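Local coordinates for protein 26S proteasome regulatory subunit rpn10 (Schizosaccharomyces pombe, PDB 2X5N) that binds K48-linked polyubiquitin chains as a proteasome regulatory subunit and protects them from disassembly by deubiquitinating enzymes, thereby promoting protein degradation, at residues M6-N11 against G49-G54. Sequence-based numbering, arbitrary orientation.
Sequences MILIDN and GLMTIG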
loop_
_atom_site.group_PDB
_atom_site.type_symbol
_atom_site.label_atom_id
_atom_site.label_comp_id
_atom_site.label_asym_id
_atom_site.label_seq_id
_atom_site.Cartn_x
_atom_site.Cartn_y
_atom_site.Cartn_z
ATOM N N MET A 6 -0.079 -1.228 7.359
ATOM C CA MET A 6 -0.855 -0.095 6.881
ATOM C C MET A 6 -0.938 -0.180 5.367
ATOM O O MET A 6 0.097 -0.206 4.693
ATOM C CB MET A 6 -0.235 1.240 7.286
ATOM C CG MET A 6 -0.286 1.546 8.783
ATOM S SD MET A 6 -1.938 1.622 9.473
ATOM C CE MET A 6 -2.667 2.894 8.576
ATOM N N ILE A 7 -2.165 -0.238 4.859
ATOM C CA ILE A 7 -2.442 -0.280 3.433
ATOM C C ILE A 7 -2.816 1.133 2.978
ATOM O O ILE A 7 -3.733 1.730 3.503
ATOM C CB ILE A 7 -3.553 -1.312 3.080
ATOM C CG1 ILE A 7 -3.144 -2.718 3.567
ATOM C CG2 ILE A 7 -3.764 -1.289 1.596
ATOM C CD1 ILE A 7 -4.214 -3.769 3.511
ATOM N N LEU A 8 -2.049 1.651 2.024
ATOM C CA LEU A 8 -2.164 3.013 1.550
ATOM C C LEU A 8 -2.709 3.000 0.133
ATOM O O LEU A 8 -2.060 2.477 -0.791
ATOM C CB LEU A 8 -0.791 3.694 1.535
ATOM C CG LEU A 8 -0.329 4.326 2.856
ATOM C CD1 LEU A 8 -0.429 3.349 4.040
ATOM C CD2 LEU A 8 1.100 4.836 2.734
ATOM N N ILE A 9 -3.892 3.573 -0.036
ATOM C CA ILE A 9 -4.537 3.639 -1.348
ATOM C C ILE A 9 -4.332 5.010 -1.963
ATOM O O ILE A 9 -4.317 6.034 -1.276
ATOM C CB ILE A 9 -6.043 3.271 -1.306
ATOM C CG1 ILE A 9 -6.879 4.179 -0.384
ATOM C CG2 ILE A 9 -6.179 1.796 -0.924
ATOM C CD1 ILE A 9 -8.330 3.945 -0.551
ATOM N N ASP A 10 -4.142 5.002 -3.272
ATOM C CA ASP A 10 -4.050 6.216 -4.055
ATOM C C ASP A 10 -5.471 6.603 -4.479
ATOM O O ASP A 10 -6.119 5.890 -5.256
ATOM C CB ASP A 10 -3.110 5.972 -5.245
ATOM C CG ASP A 10 -2.781 7.226 -6.041
ATOM O OD1 ASP A 10 -3.545 8.213 -5.992
ATOM O OD2 ASP A 10 -1.740 7.197 -6.737
ATOM N N ASN A 11 -5.962 7.706 -3.923
ATOM C CA ASN A 11 -7.254 8.282 -4.339
ATOM C C ASN A 11 -7.057 9.641 -4.999
ATOM O O ASN A 11 -7.902 10.530 -4.848
ATOM C CB ASN A 11 -8.230 8.388 -3.169
ATOM C CG ASN A 11 -7.753 9.332 -2.100
ATOM O OD1 ASN A 11 -6.560 9.421 -1.835
ATOM N ND2 ASN A 11 -8.692 10.020 -1.442
ATOM N N GLY A 49 -4.474 -1.598 8.796
ATOM C CA GLY A 49 -5.134 -0.313 8.803
ATOM C C GLY A 49 -5.153 0.231 7.383
ATOM O O GLY A 49 -4.499 -0.320 6.482
ATOM N N LEU A 50 -5.900 1.305 7.190
ATOM C CA LEU A 50 -6.169 1.844 5.874
ATOM C C LEU A 50 -5.924 3.349 5.882
ATOM O O LEU A 50 -6.429 4.069 6.744
ATOM C CB LEU A 50 -7.612 1.566 5.448
ATOM C CG LEU A 50 -7.990 2.044 4.056
ATOM C CD1 LEU A 50 -7.191 1.305 2.998
ATOM C CD2 LEU A 50 -9.487 1.871 3.802
ATOM N N MET A 51 -5.163 3.810 4.899
ATOM C CA MET A 51 -4.906 5.218 4.686
ATOM C C MET A 51 -5.068 5.540 3.223
ATOM O O MET A 51 -4.901 4.681 2.362
ATOM C CB MET A 51 -3.444 5.574 5.006
ATOM C CG MET A 51 -3.127 5.729 6.433
ATOM S SD MET A 51 -1.389 6.150 6.598
ATOM C CE MET A 51 -1.240 7.645 5.652
ATOM N N THR A 52 -5.366 6.796 2.944
ATOM C CA THR A 52 -5.225 7.346 1.608
ATOM C C THR A 52 -3.919 8.118 1.459
ATOM O O THR A 52 -3.310 8.549 2.450
ATOM C CB THR A 52 -6.336 8.354 1.318
ATOM O OG1 THR A 52 -6.184 9.461 2.226
ATOM C CG2 THR A 52 -7.706 7.746 1.461
ATOM N N ILE A 53 -3.492 8.325 0.206
ATOM C CA ILE A 53 -2.381 9.235 -0.059
ATOM C C ILE A 53 -2.742 10.338 -1.035
ATOM O O ILE A 53 -1.923 11.197 -1.312
ATOM C CB ILE A 53 -1.098 8.526 -0.495
ATOM C CG1 ILE A 53 -1.271 7.867 -1.865
ATOM C CG2 ILE A 53 -0.693 7.494 0.530
ATOM C CD1 ILE A 53 0.033 7.459 -2.541
ATOM N N GLY A 54 -3.991 10.366 -1.473
ATOM C CA GLY A 54 -4.429 11.344 -2.447
ATOM C C GLY A 54 -5.397 12.353 -1.893
ATOM O O GLY A 54 -5.407 12.658 -0.674
HETATM O O HOH W 1 -7.446 11.478 0.948
#
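I7 bonds through its backbone to G49 and M51, and I9 in the same way to M51 and I53, the pattern of neighbouring parallel strands. I7 N gives a nearly straight bond to G49 O (2.8 Å, 173° at the hydrogen), while I53 N reaches I9 O at 142° as the strands run out.

Packing is tightest on the face of M6, L8 and M51, which helix 86-98 covers. The M6 chain, bent at chi2 and chi3 (both -60°), curls over G49: SD lies 3.8 Å from G49 CA, where a side chain on residue 49 would collide with the sulfur, so glycine suits the site. M6 CE goes on to touch M51 CG at 3.6 Å, the two flexible side chains crossing at about a right angle. L8 lies alongside M51, with CD1 3.9 Å from M51 CB, and its other methyl, CD2, meets I53 CG2. On the opposite face I9 CG2 meets L50 CD1 at 4.1 Å, and beta-branched I7 and I9 pack on helix 24-42.

Beyond the strands, side-chain packing gives way to a polar end, bridged by a water though still buried. N11 OD1 accepts a weak, bent bond from G54 N (2.8 Å), while ND2 binds P79 O and a water. That water also bonds T52 OG1 and G54 O, bridging both segments; T52 OG1 has a further partner in Q59 N. With an alanine in place of N11, G54 N would probably lose this acceptor and the water its bond to ND2.

D10 turns its carboxylate to S12, G114 and S115. The pair forms the two adjacent parallel strands joined by the beta-alpha-beta crossover through helix 24-42, in the central sheet of a von Willebrand factor A domain.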